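Local structure of AbyA5 (Verrucosispora maris, 4YWF) at residues Gly116-Glu121 and Ala203-Thr208; Val106-Arg111 and Arg130-Gly135. The protein catalyses the elimination of acetate in spirotetronate biosynthesis, acting as an esterase-like lyase built on the alpha/beta-hydrolase fold. The protein carries 4 engineered substitutions. All coordinates share one frame; numbering follows the deposited sequence.

Contact 1: Gly116-Glu121 and Ala203-Thr208; sequences GIERLE and AERADT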
# COMPACT_ATOMS: atom_id res chain seq x y z
N GLY A 116 17.07 -1.30 -14.80
CA GLY A 116 15.78 -1.98 -14.78
C GLY A 116 14.70 -1.20 -14.05
O GLY A 116 13.53 -1.37 -14.39
N ILE A 117 15.06 -0.34 -13.08
CA ILE A 117 14.05 0.47 -12.37
C ILE A 117 13.71 1.70 -13.16
O ILE A 117 14.56 2.53 -13.41
CB ILE A 117 14.45 0.89 -10.93
CG1 ILE A 117 14.88 -0.34 -10.11
CG2 ILE A 117 13.28 1.59 -10.26
CD1 ILE A 117 15.08 -0.08 -8.62
N GLU A 118 12.43 1.80 -13.52
CA GLU A 118 11.91 2.85 -14.34
C GLU A 118 10.74 3.56 -13.69
O GLU A 118 9.91 2.96 -13.06
CB GLU A 118 11.44 2.28 -15.67
CG GLU A 118 10.91 3.29 -16.67
CD GLU A 118 10.54 2.62 -18.01
OE1 GLU A 118 11.11 1.54 -18.34
OE2 GLU A 118 9.64 3.16 -18.71
N ARG A 119 10.67 4.85 -13.89
CA ARG A 119 9.57 5.68 -13.41
C ARG A 119 8.46 5.73 -14.45
O ARG A 119 8.72 5.97 -15.63
CB ARG A 119 10.10 7.11 -13.18
CG ARG A 119 9.02 8.16 -13.05
CD ARG A 119 9.61 9.54 -12.87
NE ARG A 119 9.75 9.79 -11.46
CZ ARG A 119 10.83 10.29 -10.87
NH1 ARG A 119 11.89 10.68 -11.59
NH2 ARG A 119 10.81 10.45 -9.55
N LEU A 120 7.24 5.52 -14.01
CA LEU A 120 6.06 5.69 -14.83
C LEU A 120 5.30 6.91 -14.28
O LEU A 120 5.17 7.09 -13.11
CB LEU A 120 5.18 4.46 -14.72
CG LEU A 120 5.82 3.10 -15.03
CD1 LEU A 120 4.78 2.00 -14.83
CD2 LEU A 120 6.36 3.11 -16.46
N GLU A 121 4.79 7.74 -15.17
CA GLU A 121 3.96 8.91 -14.79
C GLU A 121 2.70 8.84 -15.66
O GLU A 121 2.78 8.79 -16.89
CB GLU A 121 4.73 10.21 -15.04
CG GLU A 121 4.12 11.42 -14.30
CD GLU A 121 5.16 12.49 -13.86
OE1 GLU A 121 6.37 12.18 -13.69
OE2 GLU A 121 4.77 13.65 -13.66
N ALA A 203 0.88 -2.21 -20.91
CA ALA A 203 0.32 -3.26 -21.79
C ALA A 203 1.28 -3.65 -22.96
O ALA A 203 1.30 -4.78 -23.45
CB ALA A 203 -1.05 -2.82 -22.28
N GLU A 204 2.15 -2.74 -23.38
CA GLU A 204 3.13 -3.07 -24.45
C GLU A 204 4.39 -3.76 -23.94
O GLU A 204 5.24 -4.18 -24.69
CB GLU A 204 3.52 -1.77 -25.16
CG GLU A 204 2.48 -1.30 -26.14
CD GLU A 204 2.59 -2.08 -27.47
OE1 GLU A 204 3.71 -2.11 -28.17
OE2 GLU A 204 1.52 -2.68 -27.78
N ARG A 205 4.54 -3.83 -22.64
CA ARG A 205 5.79 -4.15 -22.03
C ARG A 205 5.68 -5.22 -20.94
O ARG A 205 6.63 -5.47 -20.17
CB ARG A 205 6.39 -2.84 -21.52
CG ARG A 205 6.20 -1.73 -22.56
CD ARG A 205 6.67 -0.39 -22.05
NE ARG A 205 8.06 -0.51 -21.66
CZ ARG A 205 8.70 0.32 -20.85
NH1 ARG A 205 8.13 1.40 -20.34
NH2 ARG A 205 9.96 0.09 -20.60
N ALA A 206 4.53 -5.89 -20.94
CA ALA A 206 4.20 -6.92 -20.01
C ALA A 206 2.91 -7.67 -20.41
O ALA A 206 2.02 -7.14 -21.12
CB ALA A 206 4.02 -6.32 -18.63
N ASP A 207 2.82 -8.88 -19.86
CA ASP A 207 1.64 -9.70 -20.01
C ASP A 207 0.54 -9.30 -19.07
O ASP A 207 0.34 -9.86 -18.02
CB ASP A 207 1.94 -11.18 -19.88
CG ASP A 207 0.76 -12.03 -20.30
OD1 ASP A 207 -0.29 -11.40 -20.64
OD2 ASP A 207 0.87 -13.28 -20.25
N THR A 208 -0.21 -8.32 -19.54
CA THR A 208 -1.15 -7.60 -18.75
C THR A 208 -2.53 -8.37 -18.69
O THR A 208 -3.47 -7.96 -18.01
CB THR A 208 -1.17 -6.18 -19.37
OG1 THR A 208 -0.88 -5.18 -18.37
CG2 THR A 208 -2.42 -5.91 -20.19
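Arg-205 grips the carboxylate of Glu-118 end-on in a bidentate salt bridge, one guanidinium nitrogen to each oxygen. NH1 of Arg-205 gives a hydrogen bond of 2.8 Å to OE2 of Glu-118, almost straight at 176°, while NH2 of Arg-205 reaches OE1 of Glu-118 at 2.9 Å. Both oxygens are met on their syn sides, and the carboxylate sits at the edge of the guanidinium, close to its plane. The two flat groups are nevertheless twisted by 31°, so OE2 receives its bond from somewhat above the carboxylate plane. The side chains approach from opposite directions. That of Glu-118 is fully extended, with CG anti to the backbone N (chi1 -178°), and this reach helps to bridge backbones whose nearest CA atoms, of Glu-118 and Arg-205, are 12.1 Å apart. Replacing Glu-118 by an alanine would probably leave the Arg-205 guanidinium without its carboxylate mate and free to swing. Apolar support is slight: CD2 of Leu-120 comes no nearer than 4.6 Å to NH1 of Arg-205, and Leu-120 leans on Val-202. Leu-136 touches both charged side chains, and the backbone of Arg-205 bonds to that of Ser-137. The contact is thus a bidentate salt bridge at the surface, beside the edge of the central sheet of an alpha/beta-hydrolase fold, tying the start of the outermost strand 118-124 to the turn that leads from helix 194-201 into strand 207-215, four strands further in.

Contact 2: Val106-Arg111 and Arg130-Gly135; sequences VFDRWR and RAWAAG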
# COMPACT_ATOMS: atom_id res chain seq x y z
N VAL A 106 15.96 11.33 -3.31
CA VAL A 106 17.04 10.45 -2.92
C VAL A 106 16.78 9.05 -3.45
O VAL A 106 17.69 8.36 -3.87
CB VAL A 106 17.37 10.39 -1.39
CG1 VAL A 106 17.85 11.74 -0.94
CG2 VAL A 106 16.23 9.91 -0.53
N PHE A 107 15.53 8.61 -3.42
CA PHE A 107 15.23 7.35 -4.02
C PHE A 107 15.53 7.35 -5.56
O PHE A 107 16.12 6.35 -6.10
CB PHE A 107 13.81 6.87 -3.74
CG PHE A 107 13.57 5.54 -4.32
CD1 PHE A 107 14.01 4.42 -3.65
CD2 PHE A 107 13.11 5.42 -5.62
CE1 PHE A 107 13.92 3.15 -4.22
CE2 PHE A 107 13.01 4.16 -6.21
CZ PHE A 107 13.44 3.03 -5.49
N ASP A 108 15.17 8.45 -6.22
CA ASP A 108 15.35 8.59 -7.68
C ASP A 108 16.86 8.44 -7.99
O ASP A 108 17.25 7.79 -8.98
CB ASP A 108 14.83 9.91 -8.17
CG ASP A 108 14.88 10.06 -9.70
OD1 ASP A 108 14.85 9.10 -10.51
OD2 ASP A 108 14.95 11.19 -10.13
N ARG A 109 17.68 9.08 -7.15
CA ARG A 109 19.12 9.07 -7.22
C ARG A 109 19.64 7.62 -7.01
O ARG A 109 20.39 7.10 -7.84
CB ARG A 109 19.70 10.08 -6.24
N TRP A 110 19.12 6.92 -6.00
CA TRP A 110 19.50 5.51 -5.83
C TRP A 110 19.16 4.57 -6.98
O TRP A 110 19.97 3.73 -7.39
CB TRP A 110 18.84 4.94 -4.60
CG TRP A 110 19.17 3.49 -4.39
CD1 TRP A 110 20.27 3.00 -3.78
CD2 TRP A 110 18.36 2.37 -4.71
NE1 TRP A 110 20.21 1.65 -3.73
CE2 TRP A 110 19.04 1.23 -4.28
CE3 TRP A 110 17.11 2.23 -5.31
CZ2 TRP A 110 18.53 -0.07 -4.46
CZ3 TRP A 110 16.61 0.96 -5.50
CH2 TRP A 110 17.32 -0.18 -5.10
N ARG A 111 17.92 4.63 -7.42
CA ARG A 111 17.47 3.76 -8.51
C ARG A 111 18.19 4.02 -9.81
O ARG A 111 18.23 3.11 -10.66
CB ARG A 111 15.96 3.89 -8.74
CG ARG A 111 15.53 5.23 -9.33
CD ARG A 111 15.45 5.17 -10.83
NE ARG A 111 15.18 6.51 -11.36
CZ ARG A 111 14.75 6.75 -12.58
NH1 ARG A 111 14.52 5.77 -13.41
NH2 ARG A 111 14.49 8.01 -12.92
N ARG A 130 2.22 8.70 -10.10
CA ARG A 130 3.55 8.14 -10.38
C ARG A 130 3.73 6.73 -9.82
O ARG A 130 3.10 6.35 -8.82
CB ARG A 130 4.69 9.05 -9.85
CG ARG A 130 4.87 10.30 -10.69
CD ARG A 130 5.62 11.41 -9.98
NE ARG A 130 6.32 12.25 -10.96
CZ ARG A 130 7.64 12.49 -10.97
NH1 ARG A 130 8.44 12.01 -10.04
NH2 ARG A 130 8.15 13.25 -11.94
N ALA A 131 4.62 5.96 -10.46
CA ALA A 131 4.87 4.57 -10.09
C ALA A 131 6.31 4.25 -10.39
O ALA A 131 6.97 4.95 -11.21
CB ALA A 131 3.89 3.67 -10.87
N TRP A 132 6.84 3.23 -9.75
CA TRP A 132 8.17 2.71 -10.04
C TRP A 132 7.99 1.30 -10.55
O TRP A 132 7.13 0.59 -10.04
CB TRP A 132 9.05 2.67 -8.80
CG TRP A 132 9.40 3.99 -8.29
CD1 TRP A 132 8.92 4.60 -7.15
CD2 TRP A 132 10.31 4.92 -8.89
NE1 TRP A 132 9.51 5.86 -7.00
CE2 TRP A 132 10.36 6.07 -8.06
CE3 TRP A 132 11.14 4.87 -10.03
CZ2 TRP A 132 11.14 7.17 -8.37
CZ3 TRP A 132 11.97 5.97 -10.29
CH2 TRP A 132 11.96 7.08 -9.47
N ALA A 133 8.77 0.90 -11.55
CA ALA A 133 8.61 -0.42 -12.14
C ALA A 133 9.94 -1.07 -12.49
O ALA A 133 10.94 -0.39 -12.66
CB ALA A 133 7.77 -0.33 -13.39
N ALA A 134 9.90 -2.40 -12.60
CA ALA A 134 11.08 -3.15 -13.06
C ALA A 134 10.59 -4.37 -13.73
O ALA A 134 9.42 -4.74 -13.57
CB ALA A 134 12.00 -3.52 -11.92
N GLY A 135 11.47 -4.98 -14.51
CA GLY A 135 11.12 -6.23 -15.21
C GLY A 135 10.25 -5.99 -16.43
O GLY A 135 9.67 -6.94 -16.95
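The indole of Trp-132 projects from strand 127-134 onto Phe-107, Asp-108 and Arg-111, which lie on one face of helix 94-111. Along the strand, Arg-130 comes first; its CB is directed toward the helix, but NH1 remains 6.6 Å from OD2 of Asp-108, where any attraction is probably weak. Ala-131 turns to the other side of the sheet and packs on Leu-120. Trp-132 then makes every touching pair. The edge of Phe-107 stands on one face of the indole in a T-shaped stack, the two ring planes 63° apart, with CD2 of Phe-107 3.7 Å from CE2 of Trp-132. The rim of the six-membered ring meets the other two residues: CH2 of Trp-132 lies 3.7 Å from OD1 of Asp-108, and CZ3 of Trp-132 lies 3.4 Å from NE of Arg-111, over one face of the guanidinium. Arg-111 is held for this by a side-on grip on Asp-108, both NE and NH2 of Arg-111 lying 2.7 Å from OD1 of Asp-108; the bend at chi2 (94°) turns its chain across the helix toward Asp-108 and the indole. On the far side of the pair, NH1 of Arg-111 bonds to O of Ile-117. NE1 of the buried indole is satisfied by Glu-156. Ala-133 again packs on Leu-120, whereas Ala-134 meets Leu-162 of helix 162-167. Here a helix lies nearly parallel to a strand, at 20°, and packs through one large aromatic side chain on the antiparallel second strand of the alpha/beta-hydrolase sheet.

Contact 1 lies at the surface and is carried across its two segments by one hydrogen-bonded salt bridge, whereas contact 2 is partly buried and combines an aromatic stack with an ion pair kept within its helix. They meet through the hairpin of strands 118-124 and 127-134: N of Glu-118 is 2.8 Å from O of Ala-133, a probable backbone hydrogen bond, and OE1 of Glu-121 forms a 2.7 Å salt bridge with NH2 of Arg-130. Arg-119, between the two, lays NH2 3.5 Å from CZ2 of Trp-132. The hairpin is therefore secured inward, toward strand 207-215, by residues 116-121 with 203-208, and against helix 94-111 by residues 130-135 with 106-111.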